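Local structure of AT-rich DNA-binding protein (Thermus thermophilus, 2DT5) at residues 12-17 with 43-48; 52-57 with 68-73; 109-114 with 131-136. The protein probably represses transcription in response to the cellular NADH/NAD(+) balance, binding DNA through a winged-helix domain and the dinucleotide through a Rossmann domain. The protein carries 1 engineered substitution. All coordinates share one frame; numbering follows the deposited sequence.

Contact 1: 12-17 with 43-48; sequences ITYLRI and FQVRKD. With SO4 (sulfate ion), chain J.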
loop_
_atom_site.group_PDB
_atom_site.type_symbol
_atom_site.label_atom_id
_atom_site.label_comp_id
_atom_site.label_asym_id
_atom_site.label_seq_id
_atom_site.Cartn_x
_atom_site.Cartn_y
_atom_site.Cartn_z
ATOM N N ILE B 12 -2.101 -8.416 -9.905
ATOM C CA ILE B 12 -2.389 -8.691 -8.503
ATOM C C ILE B 12 -3.840 -8.291 -8.216
ATOM O O ILE B 12 -4.562 -9.001 -7.517
ATOM C CB ILE B 12 -1.400 -7.924 -7.579
ATOM C CG1 ILE B 12 0.021 -8.476 -7.801
ATOM C CG2 ILE B 12 -1.813 -8.076 -6.088
ATOM C CD1 ILE B 12 1.165 -7.608 -7.242
ATOM N N THR B 13 -4.281 -7.177 -8.783
ATOM C CA THR B 13 -5.670 -6.755 -8.580
ATOM C C THR B 13 -6.648 -7.788 -9.153
ATOM O O THR B 13 -7.629 -8.163 -8.495
ATOM C CB THR B 13 -5.944 -5.418 -9.264
ATOM O OG1 THR B 13 -5.129 -4.401 -8.671
ATOM C CG2 THR B 13 -7.408 -5.052 -9.125
ATOM N N TYR B 14 -6.372 -8.246 -10.377
ATOM C CA TYR B 14 -7.225 -9.224 -11.044
ATOM C C TYR B 14 -7.319 -10.488 -10.205
ATOM O O TYR B 14 -8.377 -11.132 -10.131
ATOM C CB TYR B 14 -6.646 -9.588 -12.420
ATOM C CG TYR B 14 -6.453 -8.423 -13.372
ATOM C CD1 TYR B 14 -5.453 -8.463 -14.345
ATOM C CD2 TYR B 14 -7.286 -7.306 -13.329
ATOM C CE1 TYR B 14 -5.276 -7.422 -15.258
ATOM C CE2 TYR B 14 -7.121 -6.249 -14.245
ATOM C CZ TYR B 14 -6.107 -6.318 -15.205
ATOM O OH TYR B 14 -5.891 -5.292 -16.091
ATOM N N LEU B 15 -6.208 -10.847 -9.572
ATOM C CA LEU B 15 -6.175 -12.044 -8.754
ATOM C C LEU B 15 -7.063 -11.895 -7.516
ATOM O O LEU B 15 -7.778 -12.840 -7.146
ATOM C CB LEU B 15 -4.742 -12.375 -8.355
ATOM C CG LEU B 15 -4.602 -13.623 -7.486
ATOM C CD1 LEU B 15 -5.152 -14.831 -8.239
ATOM C CD2 LEU B 15 -3.133 -13.841 -7.105
ATOM N N ARG B 16 -7.026 -10.723 -6.878
ATOM C CA ARG B 16 -7.872 -10.477 -5.691
ATOM C C ARG B 16 -9.326 -10.625 -6.121
ATOM O O ARG B 16 -10.094 -11.335 -5.487
ATOM C CB ARG B 16 -7.670 -9.053 -5.117
ATOM C CG ARG B 16 -6.265 -8.773 -4.604
ATOM C CD ARG B 16 -5.688 -10.016 -3.949
ATOM N NE ARG B 16 -4.294 -9.837 -3.559
ATOM C CZ ARG B 16 -3.469 -10.837 -3.260
ATOM N NH1 ARG B 16 -3.891 -12.098 -3.312
ATOM N NH2 ARG B 16 -2.225 -10.570 -2.892
ATOM N N ILE B 17 -9.673 -9.944 -7.208
ATOM C CA ILE B 17 -11.018 -9.987 -7.768
ATOM C C ILE B 17 -11.451 -11.429 -8.046
ATOM O O ILE B 17 -12.546 -11.840 -7.668
ATOM C CB ILE B 17 -11.069 -9.202 -9.064
ATOM C CG1 ILE B 17 -10.852 -7.715 -8.767
ATOM C CG2 ILE B 17 -12.388 -9.447 -9.779
ATOM C CD1 ILE B 17 -10.676 -6.874 -10.004
ATOM N N PHE B 43 -10.521 -3.427 -22.480
ATOM C CA PHE B 43 -9.390 -3.447 -23.398
ATOM C C PHE B 43 -8.066 -3.678 -22.663
ATOM O O PHE B 43 -7.240 -4.494 -23.093
ATOM C CB PHE B 43 -9.318 -2.116 -24.151
ATOM C CG PHE B 43 -8.085 -1.962 -24.996
ATOM C CD1 PHE B 43 -7.879 -2.773 -26.108
ATOM C CD2 PHE B 43 -7.125 -1.004 -24.677
ATOM C CE1 PHE B 43 -6.732 -2.634 -26.896
ATOM C CE2 PHE B 43 -5.978 -0.856 -25.453
ATOM C CZ PHE B 43 -5.782 -1.676 -26.569
ATOM N N GLN B 44 -7.865 -2.957 -21.561
ATOM C CA GLN B 44 -6.636 -3.089 -20.794
ATOM C C GLN B 44 -6.546 -4.496 -20.251
ATOM O O GLN B 44 -5.483 -5.102 -20.288
ATOM C CB GLN B 44 -6.592 -2.078 -19.653
ATOM C CG GLN B 44 -5.223 -1.929 -18.989
ATOM C CD GLN B 44 -4.099 -1.717 -19.992
ATOM O OE1 GLN B 44 -3.467 -2.674 -20.448
ATOM N NE2 GLN B 44 -3.847 -0.462 -20.347
ATOM N N VAL B 45 -7.661 -5.027 -19.763
ATOM C CA VAL B 45 -7.655 -6.387 -19.238
ATOM C C VAL B 45 -7.215 -7.404 -20.313
ATOM O O VAL B 45 -6.356 -8.257 -20.049
ATOM C CB VAL B 45 -9.045 -6.788 -18.669
ATOM C CG1 VAL B 45 -9.019 -8.237 -18.199
ATOM C CG2 VAL B 45 -9.407 -5.876 -17.485
ATOM N N ARG B 46 -7.790 -7.307 -21.514
ATOM C CA ARG B 46 -7.438 -8.213 -22.604
ATOM C C ARG B 46 -5.978 -8.048 -23.006
ATOM O O ARG B 46 -5.280 -9.032 -23.223
ATOM C CB ARG B 46 -8.303 -7.975 -23.845
ATOM C CG ARG B 46 -9.746 -8.339 -23.678
ATOM C CD ARG B 46 -10.453 -8.425 -25.018
ATOM N NE ARG B 46 -11.863 -8.102 -24.856
ATOM C CZ ARG B 46 -12.341 -6.872 -24.958
ATOM N NH1 ARG B 46 -11.522 -5.865 -25.231
ATOM N NH2 ARG B 46 -13.634 -6.647 -24.768
ATOM N N LYS B 47 -5.526 -6.805 -23.129
ATOM C CA LYS B 47 -4.142 -6.555 -23.502
ATOM C C LYS B 47 -3.207 -7.190 -22.456
ATOM O O LYS B 47 -2.236 -7.864 -22.806
ATOM C CB LYS B 47 -3.894 -5.046 -23.615
ATOM C CG LYS B 47 -2.430 -4.670 -23.827
ATOM C CD LYS B 47 -2.249 -3.162 -23.969
ATOM C CE LYS B 47 -0.779 -2.788 -24.166
ATOM N NZ LYS B 47 -0.596 -1.353 -24.549
ATOM N N ASP B 48 -3.516 -7.005 -21.176
ATOM C CA ASP B 48 -2.686 -7.568 -20.110
ATOM C C ASP B 48 -2.656 -9.093 -20.103
ATOM O O ASP B 48 -1.578 -9.710 -20.064
ATOM C CB ASP B 48 -3.165 -7.116 -18.729
ATOM C CG ASP B 48 -2.803 -5.681 -18.409
ATOM O OD1 ASP B 48 -1.973 -5.081 -19.131
ATOM O OD2 ASP B 48 -3.357 -5.159 -17.408
HETATM S S SO4 J . -13.501 -11.372 -23.553
HETATM O O1 SO4 J . -12.221 -10.648 -23.677
HETATM O O2 SO4 J . -13.371 -12.678 -24.214
HETATM O O3 SO4 J . -13.843 -11.603 -22.131
HETATM O O4 SO4 J . -14.564 -10.569 -24.185
#
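Tyr14 spans the gap between two helices and gives its phenol to Asp48, OH donating to OD2 over 2.9 Å. The axes of 12-17 and 43-48 stay 12.4 Å apart at closest approach and cross at -105°, and the bridging is done mainly by one long aromatic side chain. With CG anti to its own carbonyl carbon, Tyr14 carries the ring across until its hydroxyl meets Asp48. The two side chains cross at about a right angle, with ring and carboxylate planes 46° apart, and OD2 arrives at the edge of the ring, near its plane. The phenol meets OD2 on the anti side, 22° out of the carboxylate plane, and Arg10 forms a salt bridge to this same oxygen, so a buried acidic atom has both a neutral donor and a positive charge, which would probably favour the ionised carboxylate. These helices, 7-23 and 42-51, belong to the predicted helix-turn-helix region of the winged-helix domain. Val45, one turn before Asp48, slides past Tyr14 in the opposite direction; its CG2 branch lies 4.0 Å from Tyr14 CE2 and approaches the ring obliquely. Leu71 of helix 64-75 also packs against Tyr14. Arg46 points away from helix 12-17, extended from CG to NE, and NE donates 2.8 Å to O1 of a sulfate lying at the edge of the guanidinium.

Contact 2: 52-57 with 68-73; sequences FGSYGT and KRELRH. With SO4 (sulfate ion), chain J.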
loop_
_atom_site.group_PDB
_atom_site.type_symbol
_atom_site.label_atom_id
_atom_site.label_comp_id
_atom_site.label_asym_id
_atom_site.label_seq_id
_atom_site.Cartn_x
_atom_site.Cartn_y
_atom_site.Cartn_z
ATOM N N PHE B 52 0.471 -11.837 -21.140
ATOM C CA PHE B 52 0.948 -12.893 -20.256
ATOM C C PHE B 52 0.427 -14.293 -20.564
ATOM O O PHE B 52 0.583 -15.203 -19.760
ATOM C CB PHE B 52 0.683 -12.521 -18.785
ATOM C CG PHE B 52 1.524 -11.375 -18.284
ATOM C CD1 PHE B 52 1.047 -10.071 -18.326
ATOM C CD2 PHE B 52 2.822 -11.596 -17.829
ATOM C CE1 PHE B 52 1.855 -9.001 -17.934
ATOM C CE2 PHE B 52 3.631 -10.531 -17.435
ATOM C CZ PHE B 52 3.146 -9.235 -17.491
ATOM N N GLY B 53 -0.199 -14.483 -21.720
ATOM C CA GLY B 53 -0.667 -15.773 -22.183
ATOM C C GLY B 53 -1.948 -16.376 -21.589
ATOM O O GLY B 53 -2.219 -17.542 -21.834
ATOM N N SER B 54 -2.756 -15.628 -20.838
ATOM C CA SER B 54 -3.984 -16.214 -20.291
ATOM C C SER B 54 -5.236 -15.911 -21.115
ATOM O O SER B 54 -6.346 -16.309 -20.745
ATOM C CB SER B 54 -4.209 -15.743 -18.863
ATOM O OG SER B 54 -3.314 -16.383 -17.974
ATOM N N TYR B 55 -5.071 -15.216 -22.232
ATOM C CA TYR B 55 -6.224 -14.903 -23.056
ATOM C C TYR B 55 -6.539 -16.051 -24.025
ATOM O O TYR B 55 -5.629 -16.684 -24.568
ATOM C CB TYR B 55 -5.985 -13.588 -23.814
ATOM C CG TYR B 55 -7.248 -13.015 -24.405
ATOM C CD1 TYR B 55 -8.405 -12.902 -23.630
ATOM C CD2 TYR B 55 -7.302 -12.610 -25.740
ATOM C CE1 TYR B 55 -9.589 -12.409 -24.168
ATOM C CE2 TYR B 55 -8.478 -12.110 -26.291
ATOM C CZ TYR B 55 -9.622 -12.017 -25.497
ATOM O OH TYR B 55 -10.804 -11.565 -26.035
ATOM N N GLY B 56 -7.826 -16.327 -24.228
ATOM C CA GLY B 56 -8.209 -17.397 -25.136
ATOM C C GLY B 56 -8.525 -16.863 -26.522
ATOM O O GLY B 56 -7.695 -16.905 -27.432
ATOM N N THR B 57 -9.741 -16.354 -26.680
ATOM C CA THR B 57 -10.187 -15.797 -27.950
ATOM C C THR B 57 -11.275 -14.765 -27.672
ATOM O O THR B 57 -11.985 -14.851 -26.667
ATOM C CB THR B 57 -10.759 -16.899 -28.877
ATOM O OG1 THR B 57 -9.772 -17.924 -29.065
ATOM C CG2 THR B 57 -11.143 -16.314 -30.233
ATOM N N LYS B 68 -7.160 -17.872 -12.341
ATOM C CA LYS B 68 -6.535 -17.642 -11.041
ATOM C C LYS B 68 -5.248 -18.448 -10.890
ATOM O O LYS B 68 -4.249 -17.946 -10.379
ATOM C CB LYS B 68 -7.488 -17.984 -9.892
ATOM C CG LYS B 68 -6.811 -17.958 -8.526
ATOM C CD LYS B 68 -7.786 -18.261 -7.392
ATOM C CE LYS B 68 -7.426 -19.565 -6.710
ATOM N NZ LYS B 68 -8.355 -19.891 -5.596
ATOM N N ARG B 69 -5.275 -19.707 -11.310
ATOM C CA ARG B 69 -4.085 -20.544 -11.218
ATOM C C ARG B 69 -2.981 -19.972 -12.112
ATOM O O ARG B 69 -1.799 -19.987 -11.753
ATOM C CB ARG B 69 -4.414 -21.976 -11.649
ATOM C CG ARG B 69 -3.260 -22.939 -11.506
ATOM C CD ARG B 69 -3.688 -24.387 -11.779
ATOM N NE ARG B 69 -2.627 -25.343 -11.445
ATOM C CZ ARG B 69 -2.740 -26.668 -11.544
ATOM N NH1 ARG B 69 -3.872 -27.218 -11.973
ATOM N NH2 ARG B 69 -1.718 -27.449 -11.209
ATOM N N GLU B 70 -3.370 -19.459 -13.272
ATOM C CA GLU B 70 -2.393 -18.884 -14.198
ATOM C C GLU B 70 -1.743 -17.628 -13.644
ATOM O O GLU B 70 -0.517 -17.483 -13.688
ATOM C CB GLU B 70 -3.053 -18.586 -15.544
ATOM C CG GLU B 70 -3.549 -19.865 -16.229
ATOM C CD GLU B 70 -4.241 -19.610 -17.560
ATOM O OE1 GLU B 70 -4.672 -18.466 -17.801
ATOM O OE2 GLU B 70 -4.369 -20.565 -18.354
ATOM N N LEU B 71 -2.552 -16.709 -13.135
ATOM C CA LEU B 71 -1.997 -15.486 -12.555
ATOM C C LEU B 71 -1.067 -15.829 -11.393
ATOM O O LEU B 71 -0.020 -15.217 -11.225
ATOM C CB LEU B 71 -3.114 -14.568 -12.084
ATOM C CG LEU B 71 -3.885 -13.935 -13.238
ATOM C CD1 LEU B 71 -4.979 -13.031 -12.682
ATOM C CD2 LEU B 71 -2.917 -13.137 -14.111
ATOM N N ARG B 72 -1.436 -16.823 -10.592
ATOM C CA ARG B 72 -0.585 -17.213 -9.477
ATOM C C ARG B 72 0.770 -17.744 -9.987
ATOM O O ARG B 72 1.821 -17.474 -9.388
ATOM C CB ARG B 72 -1.300 -18.261 -8.608
ATOM C CG ARG B 72 -2.497 -17.679 -7.788
ATOM C CD ARG B 72 -3.242 -18.774 -7.034
ATOM N NE ARG B 72 -2.363 -19.500 -6.124
ATOM C CZ ARG B 72 -1.918 -19.019 -4.967
ATOM N NH1 ARG B 72 -2.280 -17.800 -4.560
ATOM N NH2 ARG B 72 -1.089 -19.745 -4.232
ATOM N N HIS B 73 0.759 -18.497 -11.088
ATOM C CA HIS B 73 2.023 -19.016 -11.610
ATOM C C HIS B 73 2.912 -17.874 -12.110
ATOM O O HIS B 73 4.115 -17.816 -11.814
ATOM C CB HIS B 73 1.795 -20.007 -12.755
ATOM C CG HIS B 73 3.070 -20.519 -13.354
ATOM N ND1 HIS B 73 3.545 -20.096 -14.577
ATOM C CD2 HIS B 73 3.999 -21.374 -12.862
ATOM C CE1 HIS B 73 4.714 -20.667 -14.813
ATOM N NE2 HIS B 73 5.014 -21.446 -13.789
HETATM S S SO4 J . -13.501 -11.372 -23.553
HETATM O O1 SO4 J . -12.221 -10.648 -23.677
HETATM O O2 SO4 J . -13.371 -12.678 -24.214
HETATM O O3 SO4 J . -13.843 -11.603 -22.131
HETATM O O4 SO4 J . -14.564 -10.569 -24.185
#
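A very short hydrogen bond, 2.5 Å from Ser54 OG to Glu70 OE1, is the one polar link between the loop 52-57 and the helix 68-73. The modelled length is doubtful in detail, and the pairing can be relied on more safely than the distance. Ser54 keeps OG tucked beside its backbone N (chi1 -74°), which directs the hydroxyl at the helix. Glu70 leaves its helix with CG likewise on the side of the backbone N, then runs extended beyond CG (chi2 179°). The hydroxyl therefore lies alongside the base of the glutamate as well as at its end, with Ser54 OG 3.3 Å from Glu70 CB.

The backbone places the serine. Helix 42-51 ends in a Schellman motif, in which Gly53, at positive phi, is the C-prime residue and Ser54 N returns to Leu49 O; the chain then emerges with Ser54 facing helix 64-75. Tyr55, the next residue, points away from that helix, and its OH donates 2.9 Å to O1 of the sulfate, which meets the ring at its edge. Ser31, Arg46 and the backbone amides of Gly59 and Gly61 complete the anion site.

Leu71, beside Glu70 on the helix, packs on Leu18 of helix 7-23 and on Leu49 of helix 42-51, while Ser54 touches Leu67. The contact lies at the surface of the winged-helix domain, where the loop leading from helix 42-51 to strand 62-63 passes helix 64-75.

Contact 3: 109-114 with 131-136; sequences GFFDVD and DLLPQR. With NAD (nicotinamide-adenine-dinucleotide), chain L.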
loop_
_atom_site.group_PDB
_atom_site.type_symbol
_atom_site.label_atom_id
_atom_site.label_comp_id
_atom_site.label_asym_id
_atom_site.label_seq_id
_atom_site.Cartn_x
_atom_site.Cartn_y
_atom_site.Cartn_z
ATOM N N GLY B 109 13.466 -16.778 9.287
ATOM C CA GLY B 109 14.551 -16.150 10.016
ATOM C C GLY B 109 14.151 -14.809 10.582
ATOM O O GLY B 109 13.380 -14.076 9.974
ATOM N N PHE B 110 14.675 -14.502 11.760
ATOM C CA PHE B 110 14.375 -13.262 12.458
ATOM C C PHE B 110 15.693 -12.740 13.017
ATOM O O PHE B 110 16.364 -13.429 13.775
ATOM C CB PHE B 110 13.350 -13.551 13.560
ATOM C CG PHE B 110 12.185 -14.385 13.085
ATOM C CD1 PHE B 110 12.230 -15.769 13.172
ATOM C CD2 PHE B 110 11.056 -13.784 12.513
ATOM C CE1 PHE B 110 11.176 -16.550 12.704
ATOM C CE2 PHE B 110 9.990 -14.557 12.035
ATOM C CZ PHE B 110 10.049 -15.943 12.130
ATOM N N PHE B 111 16.069 -11.522 12.633
ATOM C CA PHE B 111 17.346 -10.964 13.047
ATOM C C PHE B 111 17.297 -9.555 13.617
ATOM O O PHE B 111 16.472 -8.725 13.223
ATOM C CB PHE B 111 18.321 -10.977 11.855
ATOM C CG PHE B 111 18.344 -12.279 11.091
ATOM C CD1 PHE B 111 17.440 -12.514 10.053
ATOM C CD2 PHE B 111 19.276 -13.273 11.405
ATOM C CE1 PHE B 111 17.469 -13.724 9.337
ATOM C CE2 PHE B 111 19.313 -14.483 10.696
ATOM C CZ PHE B 111 18.412 -14.709 9.662
ATOM N N ASP B 112 18.213 -9.293 14.544
ATOM C CA ASP B 112 18.328 -7.990 15.188
ATOM C C ASP B 112 19.782 -7.905 15.663
ATOM O O ASP B 112 20.543 -8.849 15.469
ATOM C CB ASP B 112 17.353 -7.927 16.364
ATOM C CG ASP B 112 16.982 -6.509 16.736
ATOM O OD1 ASP B 112 17.809 -5.832 17.389
ATOM O OD2 ASP B 112 15.867 -6.064 16.373
ATOM N N VAL B 113 20.175 -6.784 16.261
ATOM C CA VAL B 113 21.538 -6.631 16.765
ATOM C C VAL B 113 21.515 -6.400 18.265
ATOM O O VAL B 113 22.550 -6.392 18.915
ATOM C CB VAL B 113 22.256 -5.434 16.122
ATOM C CG1 VAL B 113 22.415 -5.668 14.626
ATOM C CG2 VAL B 113 21.474 -4.163 16.374
ATOM N N ASP B 114 20.323 -6.204 18.809
ATOM C CA ASP B 114 20.151 -5.948 20.227
ATOM C C ASP B 114 20.305 -7.248 21.017
ATOM O O ASP B 114 19.552 -8.204 20.822
ATOM C CB ASP B 114 18.766 -5.348 20.457
ATOM C CG ASP B 114 18.556 -4.878 21.879
ATOM O OD1 ASP B 114 19.305 -5.318 22.784
ATOM O OD2 ASP B 114 17.626 -4.075 22.089
ATOM N N ASP B 131 24.533 -11.056 12.353
ATOM C CA ASP B 131 25.807 -11.586 11.857
ATOM C C ASP B 131 25.629 -12.964 11.240
ATOM O O ASP B 131 26.460 -13.394 10.441
ATOM C CB ASP B 131 26.856 -11.687 12.972
ATOM C CG ASP B 131 27.330 -10.337 13.452
ATOM O OD1 ASP B 131 27.239 -9.363 12.674
ATOM O OD2 ASP B 131 27.809 -10.247 14.602
ATOM N N LEU B 132 24.545 -13.650 11.603
ATOM C CA LEU B 132 24.261 -14.987 11.079
ATOM C C LEU B 132 23.688 -15.048 9.657
ATOM O O LEU B 132 23.579 -16.131 9.081
ATOM C CB LEU B 132 23.314 -15.720 12.028
ATOM C CG LEU B 132 24.003 -16.339 13.242
ATOM C CD1 LEU B 132 22.982 -16.759 14.281
ATOM C CD2 LEU B 132 24.813 -17.532 12.776
ATOM N N LEU B 133 23.327 -13.899 9.091
ATOM C CA LEU B 133 22.762 -13.845 7.734
ATOM C C LEU B 133 23.534 -14.643 6.681
ATOM O O LEU B 133 22.957 -15.449 5.943
ATOM C CB LEU B 133 22.670 -12.398 7.246
ATOM C CG LEU B 133 21.544 -11.480 7.730
ATOM C CD1 LEU B 133 21.696 -10.152 7.025
ATOM C CD2 LEU B 133 20.177 -12.094 7.421
ATOM N N PRO B 134 24.852 -14.424 6.591
ATOM C CA PRO B 134 25.604 -15.173 5.584
ATOM C C PRO B 134 25.479 -16.694 5.707
ATOM O O PRO B 134 25.600 -17.414 4.723
ATOM C CB PRO B 134 27.035 -14.649 5.766
ATOM C CG PRO B 134 27.082 -14.239 7.200
ATOM C CD PRO B 134 25.743 -13.592 7.418
ATOM N N GLN B 135 25.188 -17.175 6.906
ATOM C CA GLN B 135 25.060 -18.603 7.133
ATOM C C GLN B 135 23.606 -19.035 7.257
ATOM O O GLN B 135 23.332 -20.172 7.632
ATOM C CB GLN B 135 25.796 -18.973 8.409
ATOM C CG GLN B 135 27.009 -18.097 8.657
ATOM C CD GLN B 135 27.421 -18.101 10.103
ATOM O OE1 GLN B 135 28.118 -17.194 10.565
ATOM N NE2 GLN B 135 26.993 -19.125 10.836
ATOM N N ARG B 136 22.672 -18.135 6.960
ATOM C CA ARG B 136 21.248 -18.463 7.053
ATOM C C ARG B 136 20.485 -18.244 5.755
ATOM O O ARG B 136 19.560 -18.987 5.433
ATOM C CB ARG B 136 20.591 -17.636 8.162
ATOM C CG ARG B 136 20.865 -18.152 9.556
ATOM C CD ARG B 136 19.897 -19.265 9.891
ATOM N NE ARG B 136 20.555 -20.466 10.386
ATOM C CZ ARG B 136 21.382 -20.495 11.424
ATOM N NH1 ARG B 136 21.665 -19.379 12.084
ATOM N NH2 ARG B 136 21.919 -21.644 11.809
HETATM P PA NAD L . 12.093 0.055 16.630
HETATM O O1A NAD L . 11.007 -0.390 17.556
HETATM O O2A NAD L . 13.081 1.082 17.089
HETATM O O5B NAD L . 12.811 -1.256 16.187
HETATM C C5B NAD L . 13.950 -1.267 15.290
HETATM C C4B NAD L . 14.688 -2.553 15.565
HETATM O O4B NAD L . 15.805 -2.530 14.616
HETATM C C3B NAD L . 15.397 -2.677 16.969
HETATM O O3B NAD L . 14.961 -3.909 17.623
HETATM C C2B NAD L . 16.895 -2.682 16.670
HETATM O O2B NAD L . 17.714 -3.371 17.536
HETATM C C1B NAD L . 16.862 -3.215 15.240
HETATM N N9A NAD L . 18.031 -2.886 14.470
HETATM C C8A NAD L . 18.799 -1.722 14.322
HETATM N N7A NAD L . 19.807 -1.870 13.481
HETATM C C5A NAD L . 19.769 -3.140 13.027
HETATM C C6A NAD L . 20.603 -3.899 12.084
HETATM N N6A NAD L . 21.644 -3.372 11.477
HETATM N N1A NAD L . 20.206 -5.224 11.884
HETATM C C2A NAD L . 19.153 -5.826 12.475
HETATM N N3A NAD L . 18.329 -5.143 13.381
HETATM C C4A NAD L . 18.676 -3.806 13.631
HETATM O O3 NAD L . 11.432 0.616 15.282
HETATM P PN NAD L . 9.924 0.428 14.641
HETATM O O1N NAD L . 9.016 1.421 15.244
HETATM O O2N NAD L . 9.608 -1.027 14.760
HETATM O O5D NAD L . 10.211 0.883 13.117
HETATM C C5D NAD L . 11.078 0.082 12.260
HETATM C C4D NAD L . 11.168 0.717 10.924
HETATM O O4D NAD L . 9.791 0.766 10.313
HETATM C C3D NAD L . 11.640 2.232 10.936
HETATM O O3D NAD L . 12.497 2.495 9.804
HETATM C C2D NAD L . 10.327 2.979 10.796
HETATM O O2D NAD L . 10.453 4.302 10.392
HETATM C C1D NAD L . 9.580 2.058 9.766
HETATM N N1N NAD L . 8.148 2.442 9.656
HETATM C C2N NAD L . 7.570 2.228 8.374
HETATM C C3N NAD L . 6.261 2.180 8.173
HETATM C C7N NAD L . 5.726 1.998 6.785
HETATM O O7N NAD L . 4.508 2.207 6.596
HETATM N N7N NAD L . 6.578 1.669 5.797
HETATM C C4N NAD L . 5.280 2.329 9.332
HETATM C C5N NAD L . 5.923 1.765 10.585
HETATM C C6N NAD L . 7.266 2.156 10.802
#
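A first torsion of -46° sets the Phe111 ring opposite its carbonyl carbon and turns it toward 131-136, and Leu133, its CG lying beside the backbone N (chi1 -78°), brings CD2 over the ring. That methyl makes a CH-pi contact, 3.7 Å from the centroid of the Phe111 ring and 12° off its normal. At the ring edge lie Leu132 CB and Arg136 CB, the latter 3.9 Å from Phe111 CZ; the arginine then bends away, and its NH1 forms a salt bridge with Glu128. Strand 105-112 is thereby joined to the 3-10 segment of the Rossmann domain. Next along the strand, Asp112 points away from this packing, to the adenosine ribose of NAD: OD2 accepts from O3B over 2.7 Å and OD1 from O2B. In an Asx turn, Asp114 N also donates 2.9 Å to the anti lone pair of Asp112 OD1, while Val113 N reaches that oxygen from above the carboxylate plane. An alanine in place of Asp112 would be likely to leave both ribose hydroxyls without their acceptor and the turn free to shift. An acidic group at the end of this strand, gripping both hydroxyls, is the Rossmann signature of NAD binding, and its charge would probably disfavour a 2'-phosphate.

Overall arrangement
From the N terminus, helix 7-23 supplies the first half of contact 1, which closes a largely helical loop when helix 42-51 returns to it. Contact 2 follows in series: the chain leaves helix 42-51, runs through strand 62-63 and comes back as helix 64-75. The two neither nest nor cross, but they touch, Tyr14 and Leu15 packing on helix 64-75 and Arg46 on Tyr55, and they share the sulfate; together they tie three helices and a loop of the DNA-binding domain. Contact 3 closes a later loop, which holds strands 121-122 and 125-129 of the Rossmann domain. Its centre is about 38 Å from those of the others, on the opposite side of the chain's centre.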